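PDB 3N0U: probable N-glycosylase/DNA lyase from Thermotoga maritima, which is probably a DNA glycosylase and lyase of the helix-hairpin-helix superfamily, built almost entirely from helices and their connecting loops. Local coordinates for residues R24-F35 / E200-Y211. Residues are numbered along the deposited sequence; the frame is centred on the assembly and turned at random.
Sequences REEAKPLVEQRF and ESPGKFDLYLWY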
ATOM      1  N   ARG A  24      -6.284  -5.804  19.523  1.00 15.69           N
ATOM      2  CA  ARG A  24      -5.849  -6.933  18.711  1.00 17.37           C
ATOM      3  C   ARG A  24      -6.940  -7.962  18.481  1.00 16.27           C
ATOM      4  O   ARG A  24      -7.166  -8.400  17.357  1.00 17.04           O
ATOM      5  CB  ARG A  24      -4.638  -7.594  19.351  1.00 20.03           C
ATOM      6  CG  ARG A  24      -3.960  -8.604  18.457  1.00 19.21           C
ATOM      7  CD  ARG A  24      -2.769  -9.219  19.207  1.00 22.98           C
ATOM      8  NE  ARG A  24      -1.834  -9.863  18.287  1.00 22.43           N
ATOM      9  CZ  ARG A  24      -0.525  -9.905  18.460  1.00 19.56           C
ATOM     10  NH1 ARG A  24       0.213 -10.501  17.545  1.00 22.84           N
ATOM     11  NH2 ARG A  24       0.048  -9.380  19.554  1.00 21.01           N
ATOM     12  N   GLU A  25      -7.644  -8.342  19.539  1.00 17.15           N
ATOM     13  CA  GLU A  25      -8.608  -9.430  19.423  1.00 18.96           C
ATOM     14  C   GLU A  25      -9.730  -9.030  18.484  1.00 19.79           C
ATOM     15  O   GLU A  25     -10.151  -9.810  17.647  1.00 20.47           O
ATOM     16  CB  GLU A  25      -9.181  -9.766  20.792  1.00 22.53           C
ATOM     17  CG  GLU A  25     -10.217 -10.871  20.772  1.00 27.93           C
ATOM     18  CD  GLU A  25     -10.886 -11.060  22.129  1.00 51.11           C
ATOM     19  OE1 GLU A  25     -12.123 -11.255  22.169  1.00 64.19           O
ATOM     20  OE2 GLU A  25     -10.172 -11.006  23.159  1.00 59.14           O
ATOM     21  N   GLU A  26     -10.203  -7.804  18.619  1.00 21.10           N
ATOM     22  CA  GLU A  26     -11.326  -7.373  17.804  1.00 16.26           C
ATOM     23  C   GLU A  26     -10.940  -7.118  16.357  1.00 14.18           C
ATOM     24  O   GLU A  26     -11.769  -7.267  15.455  1.00 17.97           O
ATOM     25  CB  GLU A  26     -12.025  -6.147  18.420  1.00 19.65           C
ATOM     26  CG  GLU A  26     -11.288  -4.839  18.344  1.00 19.01           C
ATOM     27  CD  GLU A  26     -11.905  -3.800  19.270  1.00 17.34           C
ATOM     28  OE1 GLU A  26     -12.103  -2.643  18.843  1.00 17.69           O
ATOM     29  OE2 GLU A  26     -12.162  -4.142  20.431  1.00 19.79           O
ATOM     30  N   ALA A  27      -9.701  -6.688  16.140  1.00 17.27           N
ATOM     31  CA  ALA A  27      -9.244  -6.351  14.806  1.00 17.16           C
ATOM     32  C   ALA A  27      -8.828  -7.591  14.045  1.00 16.06           C
ATOM     33  O   ALA A  27      -8.882  -7.612  12.820  1.00 16.25           O
ATOM     34  CB  ALA A  27      -8.101  -5.344  14.858  1.00 18.20           C
ATOM     35  N   LYS A  28      -8.411  -8.627  14.760  1.00 16.87           N
ATOM     36  CA  LYS A  28      -7.789  -9.775  14.101  1.00 18.66           C
ATOM     37  C   LYS A  28      -8.640 -10.410  13.000  1.00 17.26           C
ATOM     38  O   LYS A  28      -8.129 -10.711  11.922  1.00 18.74           O
ATOM     39  CB  LYS A  28      -7.356 -10.811  15.124  1.00 20.06           C
ATOM     40  CG  LYS A  28      -6.746 -12.038  14.494  1.00 21.12           C
ATOM     41  CD  LYS A  28      -6.205 -12.992  15.525  1.00 25.46           C
ATOM     42  CE  LYS A  28      -5.447 -14.140  14.848  1.00 34.40           C
ATOM     43  NZ  LYS A  28      -4.848 -15.059  15.849  1.00 39.21           N
ATOM     44  N   PRO A  29      -9.938 -10.615  13.235  1.00 18.01           N
ATOM     45  CA  PRO A  29     -10.713 -11.239  12.142  1.00 21.11           C
ATOM     46  C   PRO A  29     -10.744 -10.379  10.887  1.00 18.10           C
ATOM     47  O   PRO A  29     -10.723 -10.903   9.762  1.00 22.14           O
ATOM     48  CB  PRO A  29     -12.124 -11.410  12.725  1.00 20.58           C
ATOM     49  CG  PRO A  29     -12.000 -11.118  14.184  1.00 28.74           C
ATOM     50  CD  PRO A  29     -10.749 -10.353  14.436  1.00 20.25           C
ATOM     51  N   LEU A  30     -10.798  -9.068  11.057  1.00 17.33           N
ATOM     52  CA  LEU A  30     -10.779  -8.178   9.899  1.00 18.42           C
ATOM     53  C   LEU A  30      -9.433  -8.212   9.195  1.00 18.00           C
ATOM     54  O   LEU A  30      -9.365  -8.215   7.973  1.00 18.45           O
ATOM     55  CB  LEU A  30     -11.096  -6.744  10.326  1.00 19.49           C
ATOM     56  CG  LEU A  30     -12.487  -6.501  10.912  1.00 22.60           C
ATOM     57  CD1 LEU A  30     -12.623  -5.030  11.241  1.00 25.76           C
ATOM     58  CD2 LEU A  30     -13.572  -6.931   9.934  1.00 27.31           C
ATOM     59  N   VAL A  31      -8.357  -8.184   9.962  1.00 17.66           N
ATOM     60  CA  VAL A  31      -7.016  -8.257   9.400  1.00 17.31           C
ATOM     61  C   VAL A  31      -6.830  -9.571   8.643  1.00 16.10           C
ATOM     62  O   VAL A  31      -6.329  -9.575   7.523  1.00 17.58           O
ATOM     63  CB  VAL A  31      -5.965  -8.100  10.509  1.00 18.56           C
ATOM     64  CG1 VAL A  31      -4.556  -8.351   9.988  1.00 20.13           C
ATOM     65  CG2 VAL A  31      -6.057  -6.711  11.127  1.00 19.74           C
ATOM     66  N   GLU A  32      -7.249 -10.679   9.247  1.00 18.11           N
ATOM     67  CA  GLU A  32      -7.035 -11.975   8.619  1.00 19.34           C
ATOM     68  C   GLU A  32      -7.874 -12.110   7.362  1.00 20.54           C
ATOM     69  O   GLU A  32      -7.413 -12.627   6.364  1.00 23.59           O
ATOM     70  CB  GLU A  32      -7.323 -13.118   9.594  1.00 21.16           C
ATOM     71  CG  GLU A  32      -6.315 -13.213  10.717  1.00 26.91           C
ATOM     72  CD  GLU A  32      -4.953 -13.668  10.226  1.00 29.70           C
ATOM     73  OE1 GLU A  32      -4.910 -14.621   9.402  1.00 43.23           O
ATOM     74  OE2 GLU A  32      -3.933 -13.074  10.644  1.00 34.16           O
ATOM     75  N   GLN A  33      -9.101 -11.621   7.388  1.00 19.99           N
ATOM     76  CA  GLN A  33      -9.951 -11.728   6.208  1.00 25.00           C
ATOM     77  C   GLN A  33      -9.399 -10.862   5.088  1.00 21.11           C
ATOM     78  O   GLN A  33      -9.389 -11.262   3.919  1.00 22.69           O
ATOM     79  CB  GLN A  33     -11.386 -11.337   6.544  1.00 25.41           C
ATOM     80  CG  GLN A  33     -12.119 -12.467   7.254  1.00 44.24           C
ATOM     81  CD  GLN A  33     -13.217 -11.978   8.178  1.00 58.09           C
ATOM     82  OE1 GLN A  33     -13.899 -10.993   7.887  1.00 61.63           O
ATOM     83  NE2 GLN A  33     -13.384 -12.661   9.308  1.00 63.59           N
ATOM     84  N   ARG A  34      -8.870  -9.695   5.438  1.00 20.22           N
ATOM     85  CA  ARG A  34      -8.341  -8.807   4.413  1.00 21.40           C
ATOM     86  C   ARG A  34      -7.087  -9.432   3.798  1.00 18.69           C
ATOM     87  O   ARG A  34      -6.908  -9.418   2.578  1.00 19.59           O
ATOM     88  CB  ARG A  34      -8.052  -7.432   5.004  1.00 22.38           C
ATOM     89  CG  ARG A  34      -7.611  -6.405   3.990  1.00 25.62           C
ATOM     90  CD  ARG A  34      -8.712  -6.093   2.997  1.00 29.48           C
ATOM     91  NE  ARG A  34      -9.792  -5.291   3.577  1.00 32.96           N
ATOM     92  CZ  ARG A  34     -11.021  -5.731   3.816  1.00 58.20           C
ATOM     93  NH1 ARG A  34     -11.366  -6.985   3.537  1.00 60.53           N
ATOM     94  NH2 ARG A  34     -11.912  -4.901   4.339  1.00 65.79           N
ATOM     95  N   PHE A  35      -6.243 -10.015   4.642  1.00 18.81           N
ATOM     96  CA  PHE A  35      -5.055 -10.674   4.129  1.00 20.12           C
ATOM     97  C   PHE A  35      -5.354 -11.867   3.245  1.00 20.98           C
ATOM     98  O   PHE A  35      -4.600 -12.143   2.304  1.00 22.38           O
ATOM     99  CB  PHE A  35      -4.054 -11.034   5.225  1.00 22.42           C
ATOM    100  CG  PHE A  35      -2.749 -10.396   4.987  1.00 19.77           C
ATOM    101  CD1 PHE A  35      -2.521  -9.114   5.429  1.00 25.99           C
ATOM    102  CD2 PHE A  35      -1.803 -11.014   4.191  1.00 25.55           C
ATOM    103  CE1 PHE A  35      -1.341  -8.476   5.153  1.00 29.09           C
ATOM    104  CE2 PHE A  35      -0.612 -10.374   3.895  1.00 32.56           C
ATOM    105  CZ  PHE A  35      -0.382  -9.102   4.393  1.00 30.85           C
ATOM    106  N   GLU A 200       3.705  -9.890  14.843  1.00 21.90           N
ATOM    107  CA  GLU A 200       3.102  -9.894  13.501  1.00 22.69           C
ATOM    108  C   GLU A 200       4.114  -9.519  12.436  1.00 21.10           C
ATOM    109  O   GLU A 200       5.078  -8.802  12.696  1.00 26.40           O
ATOM    110  CB  GLU A 200       1.926  -8.908  13.398  1.00 23.85           C
ATOM    111  CG  GLU A 200       0.738  -9.208  14.293  1.00 27.43           C
ATOM    112  CD  GLU A 200      -0.036 -10.461  13.892  1.00 27.98           C
ATOM    113  OE1 GLU A 200      -0.093 -10.778  12.689  1.00 30.60           O
ATOM    114  OE2 GLU A 200      -0.603 -11.128  14.799  1.00 28.35           O
ATOM    115  N   SER A 201       3.884 -10.006  11.225  1.00 22.35           N
ATOM    116  CA  SER A 201       4.654  -9.577  10.073  1.00 19.85           C
ATOM    117  C   SER A 201       4.395  -8.100   9.789  1.00 21.34           C
ATOM    118  O   SER A 201       3.330  -7.585  10.100  1.00 21.43           O
ATOM    119  CB  SER A 201       4.241 -10.386   8.849  1.00 22.44           C
ATOM    120  OG  SER A 201       2.906 -10.048   8.478  1.00 26.23           O
ATOM    121  N   PRO A 202       5.365  -7.408   9.181  1.00 19.13           N
ATOM    122  CA  PRO A 202       5.144  -6.008   8.800  1.00 19.51           C
ATOM    123  C   PRO A 202       3.851  -5.786   8.000  1.00 16.22           C
ATOM    124  O   PRO A 202       3.146  -4.802   8.226  1.00 21.33           O
ATOM    125  CB  PRO A 202       6.379  -5.690   7.936  1.00 19.70           C
ATOM    126  CG  PRO A 202       7.455  -6.568   8.531  1.00 25.62           C
ATOM    127  CD  PRO A 202       6.735  -7.856   8.881  1.00 21.87           C
ATOM    128  N   GLY A 203       3.522  -6.695   7.090  1.00 18.91           N
ATOM    129  CA  GLY A 203       2.382  -6.489   6.216  1.00 20.67           C
ATOM    130  C   GLY A 203       1.062  -6.511   6.972  1.00 19.31           C
ATOM    131  O   GLY A 203       0.142  -5.723   6.682  1.00 17.87           O
ATOM    132  N   LYS A 204       0.940  -7.419   7.941  1.00 19.07           N
ATOM    133  CA  LYS A 204      -0.262  -7.464   8.784  1.00 17.75           C
ATOM    134  C   LYS A 204      -0.232  -6.391   9.866  1.00 19.78           C
ATOM    135  O   LYS A 204      -1.267  -5.821  10.221  1.00 18.21           O
ATOM    136  CB  LYS A 204      -0.404  -8.845   9.435  1.00 20.80           C
ATOM    137  CG  LYS A 204      -0.873  -9.890   8.472  1.00 23.03           C
ATOM    138  CD  LYS A 204      -1.127 -11.224   9.108  1.00 25.12           C
ATOM    139  CE  LYS A 204      -1.537 -12.227   8.045  1.00 26.37           C
ATOM    140  NZ  LYS A 204      -1.737 -13.590   8.624  1.00 34.20           N
ATOM    141  N   PHE A 205       0.948  -6.136  10.406  1.00 18.39           N
ATOM    142  CA  PHE A 205       1.106  -5.130  11.452  1.00 18.24           C
ATOM    143  C   PHE A 205       0.560  -3.798  10.962  1.00 18.44           C
ATOM    144  O   PHE A 205      -0.100  -3.083  11.709  1.00 17.04           O
ATOM    145  CB  PHE A 205       2.583  -4.990  11.839  1.00 17.72           C
ATOM    146  CG  PHE A 205       2.817  -4.145  13.044  1.00 17.52           C
ATOM    147  CD1 PHE A 205       2.278  -4.498  14.265  1.00 18.19           C
ATOM    148  CD2 PHE A 205       3.580  -2.994  12.966  1.00 22.42           C
ATOM    149  CE1 PHE A 205       2.491  -3.720  15.387  1.00 20.18           C
ATOM    150  CE2 PHE A 205       3.805  -2.215  14.101  1.00 19.57           C
ATOM    151  CZ  PHE A 205       3.259  -2.591  15.306  1.00 20.05           C
ATOM    152  N   ASP A 206       0.827  -3.474   9.705  1.00 18.08           N
ATOM    153  CA  ASP A 206       0.303  -2.234   9.112  1.00 17.64           C
ATOM    154  C   ASP A 206      -1.208  -2.108   9.300  1.00 18.46           C
ATOM    155  O   ASP A 206      -1.725  -1.016   9.567  1.00 18.08           O
ATOM    156  CB  ASP A 206       0.605  -2.191   7.613  1.00 16.37           C
ATOM    157  CG  ASP A 206       0.025  -0.978   6.940  1.00 22.63           C
ATOM    158  OD1 ASP A 206       0.639   0.112   7.039  1.00 23.73           O
ATOM    159  OD2 ASP A 206      -1.030  -1.120   6.298  1.00 22.67           O
ATOM    160  N   LEU A 207      -1.929  -3.212   9.131  1.00 16.66           N
ATOM    161  CA  LEU A 207      -3.388  -3.165   9.270  1.00 17.91           C
ATOM    162  C   LEU A 207      -3.820  -2.963  10.710  1.00 15.54           C
ATOM    163  O   LEU A 207      -4.808  -2.288  10.962  1.00 16.91           O
ATOM    164  CB  LEU A 207      -4.039  -4.402   8.686  1.00 17.80           C
ATOM    165  CG  LEU A 207      -3.803  -4.567   7.188  1.00 20.53           C
ATOM    166  CD1 LEU A 207      -4.489  -5.839   6.740  1.00 22.00           C
ATOM    167  CD2 LEU A 207      -4.331  -3.360   6.407  1.00 25.27           C
ATOM    168  N   TYR A 208      -3.079  -3.525  11.657  1.00 15.45           N
ATOM    169  CA  TYR A 208      -3.371  -3.247  13.058  1.00 16.89           C
ATOM    170  C   TYR A 208      -3.129  -1.759  13.355  1.00 17.82           C
ATOM    171  O   TYR A 208      -3.920  -1.135  14.053  1.00 18.19           O
ATOM    172  CB  TYR A 208      -2.545  -4.155  13.982  1.00 17.19           C
ATOM    173  CG  TYR A 208      -3.019  -5.587  13.999  1.00 15.59           C
ATOM    174  CD1 TYR A 208      -4.099  -5.973  14.769  1.00 16.15           C
ATOM    175  CD2 TYR A 208      -2.365  -6.565  13.261  1.00 18.69           C
ATOM    176  CE1 TYR A 208      -4.527  -7.292  14.794  1.00 17.54           C
ATOM    177  CE2 TYR A 208      -2.792  -7.880  13.272  1.00 18.56           C
ATOM    178  CZ  TYR A 208      -3.867  -8.232  14.053  1.00 15.72           C
ATOM    179  OH  TYR A 208      -4.323  -9.516  14.078  1.00 20.12           O
ATOM    180  N   LEU A 209      -2.042  -1.198  12.833  1.00 17.10           N
ATOM    181  CA  LEU A 209      -1.734   0.222  13.037  1.00 17.01           C
ATOM    182  C   LEU A 209      -2.865   1.094  12.505  1.00 15.45           C
ATOM    183  O   LEU A 209      -3.264   2.089  13.120  1.00 20.10           O
ATOM    184  CB  LEU A 209      -0.429   0.598  12.347  1.00 19.31           C
ATOM    185  CG  LEU A 209       0.858   0.059  12.977  1.00 20.62           C
ATOM    186  CD1 LEU A 209       2.044   0.455  12.118  1.00 22.37           C
ATOM    187  CD2 LEU A 209       1.048   0.567  14.396  1.00 25.11           C
ATOM    188  N   TRP A 210      -3.397   0.736  11.344  1.00 15.67           N
ATOM    189  CA  TRP A 210      -4.462   1.558  10.769  1.00 16.93           C
ATOM    190  C   TRP A 210      -5.794   1.418  11.492  1.00 16.64           C
ATOM    191  O   TRP A 210      -6.602   2.349  11.486  1.00 19.92           O
ATOM    192  CB  TRP A 210      -4.629   1.281   9.276  1.00 19.35           C
ATOM    193  CG  TRP A 210      -3.842   2.232   8.438  1.00 21.65           C
ATOM    194  CD1 TRP A 210      -2.630   2.020   7.856  1.00 24.94           C
ATOM    195  CD2 TRP A 210      -4.219   3.564   8.109  1.00 20.66           C
ATOM    196  NE1 TRP A 210      -2.231   3.143   7.175  1.00 22.99           N
ATOM    197  CE2 TRP A 210      -3.197   4.105   7.311  1.00 22.33           C
ATOM    198  CE3 TRP A 210      -5.336   4.352   8.406  1.00 22.73           C
ATOM    199  CZ2 TRP A 210      -3.251   5.400   6.813  1.00 26.41           C
ATOM    200  CZ3 TRP A 210      -5.393   5.637   7.904  1.00 23.12           C
ATOM    201  CH2 TRP A 210      -4.355   6.151   7.118  1.00 24.31           C
ATOM    202  N   TYR A 211      -6.018   0.276  12.134  1.00 16.73           N
ATOM    203  CA  TYR A 211      -7.229   0.065  12.924  1.00 17.41           C
ATOM    204  C   TYR A 211      -7.339   1.107  14.040  1.00 15.89           C
ATOM    205  O   TYR A 211      -8.425   1.512  14.417  1.00 19.30           O
ATOM    206  CB  TYR A 211      -7.271  -1.364  13.493  1.00 17.38           C
ATOM    207  CG  TYR A 211      -8.538  -1.669  14.244  1.00 14.78           C
ATOM    208  CD1 TYR A 211      -9.645  -2.143  13.580  1.00 15.97           C
ATOM    209  CD2 TYR A 211      -8.652  -1.415  15.613  1.00 17.32           C
ATOM    210  CE1 TYR A 211     -10.824  -2.402  14.253  1.00 17.23           C
ATOM    211  CE2 TYR A 211      -9.812  -1.679  16.281  1.00 18.26           C
ATOM    212  CZ  TYR A 211     -10.909  -2.150  15.594  1.00 17.19           C
ATOM    213  OH  TYR A 211     -12.091  -2.394  16.243  1.00 17.92           O
TER
HETATM  214  O   HOH W   1      -3.098 -11.107  16.054  1.00 27.44           O
HETATM  215  O   HOH W   2      -3.119 -11.129  12.360  1.00 26.08           O
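Tyr208 takes Val31 CG2 squarely over one face of its ring, a CH-pi contact of 3.9 Å to the centroid, while Arg24 O lies at the ring edge. A single knob-into-hole contact joins helix 24-35 to helix 202-211 of this all-helical glycosylase fold, near the two ends of the chain: Tyr208 sits among Arg24, Ala27, Lys28 and Val31. The axes of 24-35 and 202-211 approach to 9.8 Å, their directions 131° apart. One turn away Ala27 CB sits on a face of Tyr211, shifted toward the rim. Tyr211 holds its CG opposite its backbone N (chi1 -176°), which sends the ring across to Glu26; there Tyr211 OH donates a 2.6 Å bond to the anti lone pair of Glu26 OE1, with ring and carboxylate nearly perpendicular. At the other end Phe35 carries Lys204 CG over one face and has Leu207 CD1 and Gly203 O at its edge; Phe35 also touches Arg148 of helix 140-148. The Lys204 chain runs straight beyond CG, passing the phenyl and bringing Lys204 NZ into a salt bridge 3.0 Å from Glu32 OE2, met on its syn side and 20° out of the carboxylate plane. Arg24 NH1 meets Glu200 OE2 at 2.9 Å in a salt bridge near the guanidinium plane, while NH2 turns to Glu21 and Phe198 O and the group makes a cation-pi contact with Phe198. Two waters complete the polar cluster: one accepts from Arg24 NE and donates to Glu200 OE2 and Tyr208 OH; the other donates to Glu32 OE2 and Glu200 OE1, its oxygen accepting from Tyr208 OH at 2.6 Å.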